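Local coordinates for protein luciferase-like enzymeAMP-CoA-ligase (Zophobas atratus, PDB 4W8O) that probably activates carboxylic acids with ATP as an AMP-CoA-ligase of the adenylate-forming family, and resembles beetle luciferases although it comes from a nonluminescent mealworm, at residues A[91-96]-A[167-172]; A[273-278]-A[303-308]; A[290-295]-A[313-318]. All blocks are in the same frame, centred on the assembly; numbering follows the deposited sequence.

Interaction 1: residues A[91-96]-A[167-172]; sequences SYLGAK and KAFKPS
Phe169 pushes the far end of its ring against Tyr92 and Leu93, near the C-terminal end of helix 85-92. With its side chain extended away from its own backbone N (chi1 177°), the ring reaches across so that Phe169 CE2 lies 3.7 Å from Tyr92 CD2. Tyr92 CB meets the same ring at its edge, 3.8 Å from Phe169 CZ. The two aromatic planes are inclined at 50° with centroids 6.0 Å apart, an oblique pairing. Leu93 CD2 also comes in near the plane of the Phe169 ring, 4.1 Å from CE1. The Phe169 ring also touches Thr56, Ala59 and Leu60 of helix 48-64; an alanine in place of Phe169 would probably open a gap between that helix and the Tyr92 and Leu93 side chains. Pro171 follows along the chain and sets CG beside the Tyr92 ring, while Tyr92 OH is hydrogen-bonded to Ser55. Farther out the contact turns polar. Ser172 N donates to Tyr92 O at 2.8 Å, in a hydrogen bond bent to 146° at the hydrogen. One water donates to both Tyr92 O and Ser172 O, giving the Tyr92 carbonyl a second partner; another bridges Leu93 O and Ser172 OG, 2.7 Å from the former. Gly94 is the first residue to leave the helical conformation; its positive phi and the bond from its N to Ser91 O belong to a Schellman motif. The contact thus fastens the loop leading to strand 179-184 onto a Schellman-terminated helix that precedes strand 96-99 of the same sheet.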
ATOM      1  N   SER A  91      10.533  11.312  -3.048  1.00 26.63           N
ATOM      2  CA  SER A  91       9.455  11.986  -2.336  1.00 27.07           C
ATOM      3  C   SER A  91       9.922  13.244  -1.604  1.00 27.08           C
ATOM      4  O   SER A  91       9.171  14.205  -1.523  1.00 27.34           O
ATOM      5  CB  SER A  91       8.769  11.027  -1.365  1.00 27.40           C
ATOM      6  OG  SER A  91       8.093  10.014  -2.090  1.00 28.64           O
ATOM      7  N   TYR A  92      11.150  13.247  -1.083  1.00 27.77           N
ATOM      8  CA  TYR A  92      11.720  14.458  -0.458  1.00 28.44           C
ATOM      9  C   TYR A  92      11.734  15.630  -1.435  1.00 28.29           C
ATOM     10  O   TYR A  92      11.562  16.781  -1.037  1.00 28.69           O
ATOM     11  CB  TYR A  92      13.161  14.252   0.032  1.00 29.09           C
ATOM     12  CG  TYR A  92      13.378  13.285   1.180  1.00 30.07           C
ATOM     13  CD1 TYR A  92      12.345  12.929   2.049  1.00 30.49           C
ATOM     14  CD2 TYR A  92      14.653  12.772   1.435  1.00 30.84           C
ATOM     15  CE1 TYR A  92      12.566  12.061   3.107  1.00 31.30           C
ATOM     16  CE2 TYR A  92      14.886  11.904   2.492  1.00 31.55           C
ATOM     17  CZ  TYR A  92      13.842  11.546   3.324  1.00 31.77           C
ATOM     18  OH  TYR A  92      14.058  10.687   4.376  1.00 31.92           O
ATOM     19  N   LEU A  93      11.945  15.330  -2.712  1.00 27.52           N
ATOM     20  CA  LEU A  93      11.983  16.352  -3.759  1.00 27.57           C
ATOM     21  C   LEU A  93      10.610  16.672  -4.339  1.00 27.52           C
ATOM     22  O   LEU A  93      10.494  17.514  -5.235  1.00 28.55           O
ATOM     23  CB  LEU A  93      12.926  15.911  -4.874  1.00 27.70           C
ATOM     24  CG  LEU A  93      14.343  15.584  -4.410  1.00 28.18           C
ATOM     25  CD1 LEU A  93      15.186  15.152  -5.595  1.00 28.44           C
ATOM     26  CD2 LEU A  93      14.979  16.778  -3.703  1.00 29.46           C
ATOM     27  N   GLY A  94       9.569  16.019  -3.825  1.00 26.63           N
ATOM     28  CA  GLY A  94       8.215  16.224  -4.309  1.00 26.56           C
ATOM     29  C   GLY A  94       7.924  15.559  -5.650  1.00 26.26           C
ATOM     30  O   GLY A  94       6.881  15.819  -6.252  1.00 26.01           O
ATOM     31  N   ALA A  95       8.832  14.707  -6.128  1.00 26.17           N
ATOM     32  CA  ALA A  95       8.622  13.997  -7.391  1.00 26.09           C
ATOM     33  C   ALA A  95       7.542  12.912  -7.219  1.00 25.91           C
ATOM     34  O   ALA A  95       7.272  12.447  -6.099  1.00 26.09           O
ATOM     35  CB  ALA A  95       9.928  13.389  -7.894  1.00 26.06           C
ATOM     36  N   LYS A  96       6.920  12.539  -8.330  1.00 25.72           N
ATOM     37  CA  LYS A  96       5.876  11.521  -8.343  1.00 25.91           C
ATOM     38  C   LYS A  96       6.557  10.157  -8.345  1.00 26.13           C
ATOM     39  O   LYS A  96       7.438   9.919  -9.176  1.00 27.80           O
ATOM     40  CB  LYS A  96       5.005  11.658  -9.600  1.00 25.98           C
ATOM     41  CG  LYS A  96       4.122  12.899  -9.639  1.00 26.65           C
ATOM     42  CD  LYS A  96       4.766  14.104 -10.303  1.00 27.02           C
ATOM     43  CE  LYS A  96       3.967  15.377 -10.039  1.00 28.51           C
ATOM     44  NZ  LYS A  96       4.217  15.959  -8.685  1.00 28.41           N
ATOM     45  N   LYS A 167      23.529  18.060   6.102  1.00 48.64           N
ATOM     46  CA  LYS A 167      23.008  18.595   7.347  1.00 49.33           C
ATOM     47  C   LYS A 167      21.884  19.593   7.102  1.00 47.86           C
ATOM     48  O   LYS A 167      20.891  19.605   7.830  1.00 48.17           O
ATOM     49  CB  LYS A 167      24.138  19.266   8.127  1.00 51.68           C
ATOM     50  CG  LYS A 167      23.861  19.397   9.608  1.00 53.48           C
ATOM     51  CD  LYS A 167      25.067  19.974  10.328  1.00 55.87           C
ATOM     52  CE  LYS A 167      24.935  19.798  11.826  1.00 57.90           C
ATOM     53  NZ  LYS A 167      26.182  20.204  12.524  1.00 60.73           N
ATOM     54  N   ALA A 168      22.039  20.416   6.069  1.00 46.38           N
ATOM     55  CA  ALA A 168      21.077  21.471   5.769  1.00 45.43           C
ATOM     56  C   ALA A 168      19.891  20.993   4.938  1.00 42.93           C
ATOM     57  O   ALA A 168      18.871  21.680   4.874  1.00 42.62           O
ATOM     58  CB  ALA A 168      21.773  22.622   5.060  1.00 46.30           C
ATOM     59  N   PHE A 169      20.008  19.836   4.290  1.00 41.15           N
ATOM     60  CA  PHE A 169      18.955  19.394   3.379  1.00 38.74           C
ATOM     61  C   PHE A 169      17.604  19.311   4.072  1.00 38.53           C
ATOM     62  O   PHE A 169      17.486  18.785   5.180  1.00 38.63           O
ATOM     63  CB  PHE A 169      19.280  18.050   2.741  1.00 37.55           C
ATOM     64  CG  PHE A 169      18.180  17.527   1.859  1.00 35.56           C
ATOM     65  CD1 PHE A 169      18.033  17.996   0.561  1.00 34.85           C
ATOM     66  CD2 PHE A 169      17.280  16.579   2.331  1.00 34.73           C
ATOM     67  CE1 PHE A 169      17.021  17.528  -0.250  1.00 33.56           C
ATOM     68  CE2 PHE A 169      16.262  16.103   1.520  1.00 33.12           C
ATOM     69  CZ  PHE A 169      16.132  16.578   0.232  1.00 32.63           C
ATOM     70  N   LYS A 170      16.595  19.859   3.405  1.00 38.19           N
ATOM     71  CA  LYS A 170      15.213  19.712   3.825  1.00 38.26           C
ATOM     72  C   LYS A 170      14.387  19.324   2.598  1.00 36.47           C
ATOM     73  O   LYS A 170      14.698  19.741   1.476  1.00 35.57           O
ATOM     74  CB  LYS A 170      14.678  21.019   4.425  1.00 40.03           C
ATOM     75  CG  LYS A 170      15.319  21.431   5.751  1.00 42.86           C
ATOM     76  CD  LYS A 170      14.980  20.458   6.877  1.00 43.65           C
ATOM     77  CE  LYS A 170      15.368  20.992   8.251  1.00 46.51           C
ATOM     78  NZ  LYS A 170      14.978  20.023   9.318  1.00 47.25           N
ATOM     79  N   PRO A 171      13.339  18.510   2.798  1.00 35.49           N
ATOM     80  CA  PRO A 171      12.449  18.219   1.672  1.00 34.46           C
ATOM     81  C   PRO A 171      11.910  19.495   1.027  1.00 34.92           C
ATOM     82  O   PRO A 171      11.649  20.477   1.720  1.00 35.57           O
ATOM     83  CB  PRO A 171      11.317  17.420   2.315  1.00 33.92           C
ATOM     84  CG  PRO A 171      11.931  16.795   3.517  1.00 34.70           C
ATOM     85  CD  PRO A 171      12.960  17.769   4.013  1.00 35.71           C
ATOM     86  N   SER A 172      11.751  19.469  -0.290  1.00 34.82           N
ATOM     87  CA  SER A 172      11.265  20.621  -1.038  1.00 35.72           C
ATOM     88  C   SER A 172       9.846  20.973  -0.637  1.00 36.64           C
ATOM     89  O   SER A 172       9.022  20.090  -0.411  1.00 34.79           O
ATOM     90  CB  SER A 172      11.285  20.323  -2.535  1.00 35.05           C
ATOM     91  OG  SER A 172      12.574  19.921  -2.956  1.00 35.05           O
TER
HETATM   92  O   HOH W   1       8.632  17.430  -0.272  1.00 28.72           O
HETATM   93  O   HOH W   2      12.263  19.545  -5.696  1.00 31.15           O

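Interaction 2: residues A[273-278]-A[303-308]; sequences YTYQLT and TDQYKK
The short, weakly bonded helix 274-278 and the start of helix 303-312 pass with their local axes 10.4 Å apart and their directions 54° from each other, a separation bridged chiefly by Gln305 of 303-308 reaching toward Thr274, Tyr275 and Thr278. The Gln305 side chain leaves its backbone with CG opposite the N and then bends at chi2, which lays the amide against one face of the Tyr275 ring. Ring and amide planes differ by only 16°, a stacked arrangement in which Gln305 CD sits 3.4 Å from the ring plane, displaced toward the rim. Gln305 CG adds a CH-pi contact over that face, 3.9 Å from the Tyr275 centroid. The amide nitrogen is used for bonding: Gln305 NE2 donates to Thr274 OG1 at 3.2 Å and to Thr278 OG1 at 3.1 Å, the latter nearly straight (168°) and close to the amide plane. The two in-plane bonds and the stacked ring probably limit rotation of the amide. Both helices flank the mixed sheet that holds strands 293-297 and 317-324 of the AMP-binding fold, 303-312 being the crossover helix between these two parallel strands. The threonine hydroxyls have other partners too: Thr274 OG1 is hydrogen-bonded to Pro271 O, and Thr278 OG1 lies 2.6 Å from a water that donates to Gln305 OE1. Leu309, one turn on from Gln305, touches both threonines. At the more exposed margin, Thr278 CG2 rests against Lys308 CB at 3.9 Å, while the rest of the lysine chain leads away.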
ATOM      1  N   TYR A 273      -2.873 -17.765   0.805  1.00 32.31           N
ATOM      2  CA  TYR A 273      -1.604 -18.141   1.433  1.00 32.35           C
ATOM      3  C   TYR A 273      -1.738 -18.546   2.911  1.00 31.48           C
ATOM      4  O   TYR A 273      -0.833 -19.191   3.447  1.00 30.90           O
ATOM      5  CB  TYR A 273      -0.569 -17.016   1.303  1.00 32.09           C
ATOM      6  CG  TYR A 273      -0.177 -16.712  -0.128  1.00 32.79           C
ATOM      7  CD1 TYR A 273       0.701 -17.533  -0.821  1.00 33.89           C
ATOM      8  CD2 TYR A 273      -0.689 -15.591  -0.785  1.00 33.43           C
ATOM      9  CE1 TYR A 273       1.062 -17.256  -2.129  1.00 34.79           C
ATOM     10  CE2 TYR A 273      -0.338 -15.305  -2.092  1.00 33.92           C
ATOM     11  CZ  TYR A 273       0.536 -16.142  -2.755  1.00 35.19           C
ATOM     12  OH  TYR A 273       0.877 -15.853  -4.045  1.00 36.62           O
ATOM     13  N   THR A 274      -2.842 -18.196   3.567  1.00 30.56           N
ATOM     14  CA  THR A 274      -3.026 -18.578   4.980  1.00 30.78           C
ATOM     15  C   THR A 274      -3.152 -20.082   5.170  1.00 31.90           C
ATOM     16  O   THR A 274      -2.901 -20.583   6.256  1.00 31.41           O
ATOM     17  CB  THR A 274      -4.259 -17.933   5.640  1.00 30.38           C
ATOM     18  OG1 THR A 274      -5.451 -18.370   4.980  1.00 30.73           O
ATOM     19  CG2 THR A 274      -4.161 -16.425   5.612  1.00 29.50           C
ATOM     20  N   TYR A 275      -3.549 -20.785   4.111  1.00 33.51           N
ATOM     21  CA  TYR A 275      -3.628 -22.242   4.133  1.00 35.32           C
ATOM     22  C   TYR A 275      -2.260 -22.885   4.336  1.00 36.05           C
ATOM     23  O   TYR A 275      -2.181 -23.999   4.851  1.00 38.19           O
ATOM     24  CB  TYR A 275      -4.317 -22.775   2.868  1.00 36.20           C
ATOM     25  CG  TYR A 275      -5.813 -22.531   2.880  1.00 36.06           C
ATOM     26  CD1 TYR A 275      -6.354 -21.355   2.379  1.00 35.58           C
ATOM     27  CD2 TYR A 275      -6.684 -23.472   3.423  1.00 37.10           C
ATOM     28  CE1 TYR A 275      -7.718 -21.123   2.412  1.00 35.86           C
ATOM     29  CE2 TYR A 275      -8.048 -23.246   3.461  1.00 37.31           C
ATOM     30  CZ  TYR A 275      -8.559 -22.074   2.954  1.00 37.10           C
ATOM     31  OH  TYR A 275      -9.918 -21.860   2.991  1.00 39.26           O
ATOM     32  N   GLN A 276      -1.190 -22.187   3.958  1.00 35.36           N
ATOM     33  CA  GLN A 276       0.164 -22.644   4.268  1.00 35.96           C
ATOM     34  C   GLN A 276       0.488 -22.542   5.763  1.00 35.80           C
ATOM     35  O   GLN A 276       1.287 -23.328   6.275  1.00 35.63           O
ATOM     36  CB  GLN A 276       1.200 -21.875   3.455  1.00 36.66           C
ATOM     37  CG  GLN A 276       1.128 -22.158   1.966  1.00 37.61           C
ATOM     38  CD  GLN A 276       2.341 -21.642   1.208  1.00 38.94           C
ATOM     39  OE1 GLN A 276       3.473 -21.741   1.681  1.00 38.74           O
ATOM     40  NE2 GLN A 276       2.109 -21.096   0.019  1.00 39.75           N
ATOM     41  N   LEU A 277      -0.132 -21.587   6.457  1.00 34.63           N
ATOM     42  CA  LEU A 277       0.064 -21.434   7.903  1.00 34.82           C
ATOM     43  C   LEU A 277      -0.641 -22.541   8.681  1.00 35.09           C
ATOM     44  O   LEU A 277      -0.052 -23.153   9.556  1.00 34.58           O
ATOM     45  CB  LEU A 277      -0.454 -20.080   8.395  1.00 34.27           C
ATOM     46  CG  LEU A 277       0.164 -18.844   7.748  1.00 33.74           C
ATOM     47  CD1 LEU A 277      -0.585 -17.594   8.168  1.00 33.04           C
ATOM     48  CD2 LEU A 277       1.639 -18.750   8.103  1.00 33.91           C
ATOM     49  N   THR A 278      -1.904 -22.785   8.346  1.00 35.81           N
ATOM     50  CA  THR A 278      -2.722 -23.769   9.045  1.00 36.98           C
ATOM     51  C   THR A 278      -2.316 -25.223   8.761  1.00 38.72           C
ATOM     52  O   THR A 278      -2.707 -26.114   9.488  1.00 39.77           O
ATOM     53  CB  THR A 278      -4.209 -23.582   8.709  1.00 36.95           C
ATOM     54  OG1 THR A 278      -4.366 -23.496   7.292  1.00 37.04           O
ATOM     55  CG2 THR A 278      -4.753 -22.301   9.362  1.00 36.77           C
ATOM     56  N   THR A 303     -15.306 -19.640   6.549  1.00 42.82           N
ATOM     57  CA  THR A 303     -15.468 -19.613   8.000  1.00 44.32           C
ATOM     58  C   THR A 303     -14.606 -20.648   8.726  1.00 43.35           C
ATOM     59  O   THR A 303     -14.090 -20.377   9.812  1.00 42.47           O
ATOM     60  CB  THR A 303     -16.930 -19.871   8.385  1.00 46.25           C
ATOM     61  OG1 THR A 303     -17.777 -18.964   7.668  1.00 48.01           O
ATOM     62  CG2 THR A 303     -17.127 -19.666   9.864  1.00 47.77           C
ATOM     63  N   ASP A 304     -14.464 -21.833   8.142  1.00 42.77           N
ATOM     64  CA  ASP A 304     -13.594 -22.855   8.736  1.00 42.78           C
ATOM     65  C   ASP A 304     -12.137 -22.420   8.748  1.00 40.73           C
ATOM     66  O   ASP A 304     -11.437 -22.640   9.730  1.00 40.87           O
ATOM     67  CB  ASP A 304     -13.746 -24.217   8.042  1.00 43.69           C
ATOM     68  CG  ASP A 304     -14.833 -25.061   8.671  1.00 46.37           C
ATOM     69  OD1 ASP A 304     -15.754 -24.476   9.282  1.00 48.43           O
ATOM     70  OD2 ASP A 304     -14.777 -26.304   8.565  1.00 47.28           O
ATOM     71  N   GLN A 305     -11.682 -21.804   7.666  1.00 39.48           N
ATOM     72  CA  GLN A 305     -10.309 -21.322   7.615  1.00 39.20           C
ATOM     73  C   GLN A 305     -10.111 -20.181   8.601  1.00 39.58           C
ATOM     74  O   GLN A 305      -9.098 -20.116   9.303  1.00 38.59           O
ATOM     75  CB  GLN A 305      -9.942 -20.869   6.196  1.00 38.21           C
ATOM     76  CG  GLN A 305      -8.495 -20.427   6.027  1.00 37.10           C
ATOM     77  CD  GLN A 305      -7.495 -21.505   6.384  1.00 36.95           C
ATOM     78  OE1 GLN A 305      -7.860 -22.650   6.628  1.00 37.09           O
ATOM     79  NE2 GLN A 305      -6.222 -21.141   6.418  1.00 36.49           N
ATOM     80  N   TYR A 306     -11.085 -19.277   8.636  1.00 41.63           N
ATOM     81  CA  TYR A 306     -11.080 -18.175   9.589  1.00 42.19           C
ATOM     82  C   TYR A 306     -10.926 -18.719  11.012  1.00 42.56           C
ATOM     83  O   TYR A 306     -10.048 -18.284  11.757  1.00 41.68           O
ATOM     84  CB  TYR A 306     -12.357 -17.332   9.454  1.00 43.98           C
ATOM     85  CG  TYR A 306     -12.342 -16.130  10.358  1.00 45.79           C
ATOM     86  CD1 TYR A 306     -12.776 -16.224  11.674  1.00 46.98           C
ATOM     87  CD2 TYR A 306     -11.846 -14.909   9.912  1.00 46.69           C
ATOM     88  CE1 TYR A 306     -12.740 -15.132  12.519  1.00 48.31           C
ATOM     89  CE2 TYR A 306     -11.807 -13.806  10.751  1.00 47.23           C
ATOM     90  CZ  TYR A 306     -12.254 -13.925  12.054  1.00 48.10           C
ATOM     91  OH  TYR A 306     -12.211 -12.835  12.891  1.00 49.39           O
ATOM     92  N   LYS A 307     -11.758 -19.692  11.371  1.00 43.66           N
ATOM     93  CA  LYS A 307     -11.686 -20.316  12.690  1.00 45.27           C
ATOM     94  C   LYS A 307     -10.335 -20.971  12.951  1.00 43.89           C
ATOM     95  O   LYS A 307      -9.753 -20.783  14.019  1.00 43.80           O
ATOM     96  CB  LYS A 307     -12.782 -21.368  12.859  1.00 48.44           C
ATOM     97  CG  LYS A 307     -14.149 -20.792  13.171  1.00 50.92           C
ATOM     98  CD  LYS A 307     -15.097 -21.874  13.674  1.00 53.72           C
ATOM     99  CE  LYS A 307     -16.426 -21.287  14.116  1.00 55.87           C
ATOM    100  NZ  LYS A 307     -17.165 -20.681  12.973  1.00 56.67           N
ATOM    101  N   LYS A 308      -9.847 -21.745  11.982  1.00 42.20           N
ATOM    102  CA  LYS A 308      -8.554 -22.414  12.116  1.00 41.29           C
ATOM    103  C   LYS A 308      -7.444 -21.407  12.395  1.00 40.39           C
ATOM    104  O   LYS A 308      -6.546 -21.678  13.193  1.00 40.08           O
ATOM    105  CB  LYS A 308      -8.213 -23.244  10.867  1.00 41.06           C
ATOM    106  CG  LYS A 308      -8.958 -24.569  10.763  1.00 42.00           C
ATOM    107  CD  LYS A 308      -8.359 -25.453   9.677  1.00 42.09           C
ATOM    108  CE  LYS A 308      -9.087 -26.787   9.545  1.00 42.93           C
ATOM    109  NZ  LYS A 308     -10.008 -26.851   8.372  1.00 42.92           N
TER
HETATM  110  O   HOH W   3      -6.255 -25.095   6.625  1.00 36.47           O

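Interaction 3: residues A[290-295]-A[313-318]; sequences SFRCLL and FPKAQV
Phe291 and Phe313 meet obliquely, their planes at 39° and their centroids 4.4 Å apart. Phe291 CE2 stands above the centre of the Phe313 ring. The closest approach of the two side chains is 3.4 Å, between Phe291 CD2 and Phe313 CD1. A chi1 of -166° swings the Phe291 ring away from its own N and toward Phe313. Leu294 comes at roughly a right angle to the Phe313 side chain, Leu294 CD1 lying 3.8 Å from Phe313 CE2, and Ala316 CB sits obliquely at the Phe291 ring, 3.6 Å from CD2. Ile259 of helix 252-262 touches both phenylalanines. Arg292 and Lys315 instead run side by side in the same direction at the partly exposed margin. There Arg292 NH1 passes 3.6 Å from Lys315 CB, while the charged ends remain apart; Arg292 NH1 is hydrogen-bonded to Ser289 O and makes a weak bond to Phe291 O. The backbones also pair. Gln317 N donates to Arg292 O at 2.9 Å, and Leu294 N to Gln317 O at 3.0 Å, which sets the two strands in parallel register. A type I turn from Phe313 to Ala316 leads the chain from helix 303-312 into this pairing. Cys293 and Gln317 direct their side chains to one face of the sheet, Leu294 and Val318 to the other, where Leu309 of the helix touches both. Strand 293-297, helix 303-312 and the parallel strand 317-324 thus form a beta-alpha-beta crossover, with the helix lying over the Leu294 and Val318 face.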
ATOM      1  N   SER A 290       3.644 -13.268  20.709  1.00 47.72           N
ATOM      2  CA  SER A 290       3.743 -11.854  20.340  1.00 46.92           C
ATOM      3  C   SER A 290       2.693 -11.424  19.312  1.00 45.48           C
ATOM      4  O   SER A 290       2.432 -10.233  19.149  1.00 44.80           O
ATOM      5  CB  SER A 290       5.135 -11.558  19.770  1.00 47.09           C
ATOM      6  OG  SER A 290       5.303 -12.158  18.486  1.00 44.79           O
ATOM      7  N   PHE A 291       2.114 -12.389  18.603  1.00 45.16           N
ATOM      8  CA  PHE A 291       1.274 -12.092  17.441  1.00 44.08           C
ATOM      9  C   PHE A 291      -0.118 -11.631  17.856  1.00 44.52           C
ATOM     10  O   PHE A 291      -0.780 -12.301  18.640  1.00 45.43           O
ATOM     11  CB  PHE A 291       1.177 -13.327  16.550  1.00 42.70           C
ATOM     12  CG  PHE A 291       0.634 -13.044  15.180  1.00 41.26           C
ATOM     13  CD1 PHE A 291       1.412 -12.380  14.235  1.00 40.35           C
ATOM     14  CD2 PHE A 291      -0.643 -13.453  14.826  1.00 40.58           C
ATOM     15  CE1 PHE A 291       0.922 -12.127  12.968  1.00 39.07           C
ATOM     16  CE2 PHE A 291      -1.139 -13.200  13.560  1.00 40.40           C
ATOM     17  CZ  PHE A 291      -0.357 -12.531  12.630  1.00 38.84           C
ATOM     18  N   ARG A 292      -0.557 -10.493  17.321  1.00 44.81           N
ATOM     19  CA  ARG A 292      -1.840  -9.892  17.704  1.00 45.69           C
ATOM     20  C   ARG A 292      -2.851  -9.711  16.575  1.00 44.69           C
ATOM     21  O   ARG A 292      -4.037  -9.560  16.846  1.00 44.52           O
ATOM     22  CB  ARG A 292      -1.602  -8.528  18.350  1.00 47.48           C
ATOM     23  CG  ARG A 292      -0.780  -8.572  19.625  1.00 49.87           C
ATOM     24  CD  ARG A 292      -1.604  -9.013  20.821  1.00 52.22           C
ATOM     25  NE  ARG A 292      -0.754  -9.185  21.999  1.00 55.02           N
ATOM     26  CZ  ARG A 292       0.012 -10.249  22.232  1.00 55.51           C
ATOM     27  NH1 ARG A 292       0.037 -11.262  21.376  1.00 56.33           N
ATOM     28  NH2 ARG A 292       0.754 -10.304  23.330  1.00 57.05           N
ATOM     29  N   CYS A 293      -2.408  -9.720  15.318  1.00 44.27           N
ATOM     30  CA  CYS A 293      -3.277  -9.302  14.226  1.00 44.00           C
ATOM     31  C   CYS A 293      -2.899  -9.892  12.864  1.00 42.24           C
ATOM     32  O   CYS A 293      -1.844  -9.584  12.319  1.00 40.31           O
ATOM     33  CB  CYS A 293      -3.265  -7.771  14.152  1.00 45.85           C
ATOM     34  SG  CYS A 293      -4.555  -7.081  13.099  1.00 48.79           S
ATOM     35  N   LEU A 294      -3.771 -10.735  12.317  1.00 41.99           N
ATOM     36  CA  LEU A 294      -3.610 -11.236  10.959  1.00 41.17           C
ATOM     37  C   LEU A 294      -4.529 -10.438  10.035  1.00 39.57           C
ATOM     38  O   LEU A 294      -5.753 -10.558  10.108  1.00 39.29           O
ATOM     39  CB  LEU A 294      -3.932 -12.735  10.878  1.00 42.07           C
ATOM     40  CG  LEU A 294      -3.366 -13.477   9.661  1.00 42.00           C
ATOM     41  CD1 LEU A 294      -3.433 -14.989   9.871  1.00 43.58           C
ATOM     42  CD2 LEU A 294      -4.084 -13.090   8.375  1.00 42.98           C
ATOM     43  N   LEU A 295      -3.917  -9.630   9.170  1.00 37.97           N
ATOM     44  CA  LEU A 295      -4.639  -8.747   8.258  1.00 36.31           C
ATOM     45  C   LEU A 295      -4.792  -9.433   6.913  1.00 35.64           C
ATOM     46  O   LEU A 295      -3.837  -9.988   6.368  1.00 35.28           O
ATOM     47  CB  LEU A 295      -3.884  -7.424   8.095  1.00 36.00           C
ATOM     48  CG  LEU A 295      -3.785  -6.559   9.361  1.00 36.24           C
ATOM     49  CD1 LEU A 295      -2.588  -5.622   9.315  1.00 36.53           C
ATOM     50  CD2 LEU A 295      -5.073  -5.774   9.584  1.00 36.21           C
ATOM     51  N   PHE A 313      -3.485 -18.828  16.118  1.00 41.25           N
ATOM     52  CA  PHE A 313      -3.024 -17.613  16.784  1.00 41.32           C
ATOM     53  C   PHE A 313      -4.026 -17.214  17.861  1.00 43.62           C
ATOM     54  O   PHE A 313      -4.846 -16.322  17.641  1.00 42.79           O
ATOM     55  CB  PHE A 313      -2.899 -16.475  15.772  1.00 39.78           C
ATOM     56  CG  PHE A 313      -1.953 -16.762  14.650  1.00 38.61           C
ATOM     57  CD1 PHE A 313      -0.589 -16.820  14.881  1.00 38.56           C
ATOM     58  CD2 PHE A 313      -2.424 -16.955  13.356  1.00 37.60           C
ATOM     59  CE1 PHE A 313       0.292 -17.081  13.844  1.00 37.93           C
ATOM     60  CE2 PHE A 313      -1.551 -17.212  12.317  1.00 37.33           C
ATOM     61  CZ  PHE A 313      -0.191 -17.275  12.559  1.00 37.23           C
ATOM     62  N   PRO A 314      -3.960 -17.869  19.035  1.00 46.43           N
ATOM     63  CA  PRO A 314      -4.974 -17.652  20.077  1.00 47.94           C
ATOM     64  C   PRO A 314      -4.959 -16.254  20.711  1.00 49.12           C
ATOM     65  O   PRO A 314      -6.006 -15.783  21.143  1.00 49.82           O
ATOM     66  CB  PRO A 314      -4.657 -18.738  21.111  1.00 48.79           C
ATOM     67  CG  PRO A 314      -3.215 -19.051  20.918  1.00 48.33           C
ATOM     68  CD  PRO A 314      -2.911 -18.815  19.465  1.00 46.92           C
ATOM     69  N   LYS A 315      -3.800 -15.598  20.759  1.00 49.94           N
ATOM     70  CA  LYS A 315      -3.711 -14.222  21.281  1.00 51.33           C
ATOM     71  C   LYS A 315      -3.996 -13.146  20.218  1.00 49.78           C
ATOM     72  O   LYS A 315      -3.981 -11.957  20.525  1.00 49.87           O
ATOM     73  CB  LYS A 315      -2.335 -13.963  21.926  1.00 52.99           C
ATOM     74  CG  LYS A 315      -2.189 -14.465  23.362  1.00 55.90           C
ATOM     75  CD  LYS A 315      -1.848 -15.947  23.413  1.00 57.53           C
ATOM     76  CE  LYS A 315      -1.697 -16.455  24.840  1.00 60.25           C
ATOM     77  NZ  LYS A 315      -0.574 -15.796  25.563  1.00 61.51           N
ATOM     78  N   ALA A 316      -4.267 -13.552  18.981  1.00 48.09           N
ATOM     79  CA  ALA A 316      -4.494 -12.603  17.891  1.00 47.04           C
ATOM     80  C   ALA A 316      -5.960 -12.499  17.496  1.00 47.28           C
ATOM     81  O   ALA A 316      -6.770 -13.349  17.843  1.00 48.16           O
ATOM     82  CB  ALA A 316      -3.669 -13.005  16.680  1.00 45.92           C
ATOM     83  N   GLN A 317      -6.286 -11.435  16.774  1.00 46.97           N
ATOM     84  CA  GLN A 317      -7.537 -11.348  16.030  1.00 47.19           C
ATOM     85  C   GLN A 317      -7.225 -11.475  14.537  1.00 45.16           C
ATOM     86  O   GLN A 317      -6.149 -11.069  14.091  1.00 44.28           O
ATOM     87  CB  GLN A 317      -8.229 -10.011  16.303  1.00 48.34           C
ATOM     88  CG  GLN A 317      -8.859  -9.898  17.681  1.00 51.13           C
ATOM     89  CD  GLN A 317      -9.269  -8.472  18.019  1.00 53.05           C
ATOM     90  OE1 GLN A 317      -8.493  -7.537  17.832  1.00 52.55           O
ATOM     91  NE2 GLN A 317     -10.492  -8.300  18.518  1.00 54.65           N
ATOM     92  N   VAL A 318      -8.155 -12.050  13.778  1.00 43.86           N
ATOM     93  CA  VAL A 318      -8.066 -12.070  12.324  1.00 43.00           C
ATOM     94  C   VAL A 318      -8.962 -10.969  11.764  1.00 42.43           C
ATOM     95  O   VAL A 318     -10.169 -10.964  12.011  1.00 42.60           O
ATOM     96  CB  VAL A 318      -8.507 -13.427  11.728  1.00 43.37           C
ATOM     97  CG1 VAL A 318      -8.494 -13.370  10.203  1.00 42.81           C
ATOM     98  CG2 VAL A 318      -7.615 -14.558  12.223  1.00 43.54           C
TER

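In the fold
Interactions 2 and 3 are neighbours, with centres 13 Å apart, and their segments alternate along the chain. Tyr306 OH probably forms a hydrogen bond with Val318 O (2.9 Å), and Leu277 CD1 packs on Leu294 CD1 at 4.2 Å, so helix and strand contacts form one continuous region. Interaction 1 lies across the chain's centre, 44 Å from interaction 2 and 37 Å from interaction 3 between centres, beside the other mixed sheet, that of strands 96-99 and 179-184. The pocket of the observed polyether ligand includes Ser186, just after strand 179-184, and Thr296, Gly321, Gly323 and Met324 in strands 293-297 and 317-324, whose beginnings are paired in interaction 3.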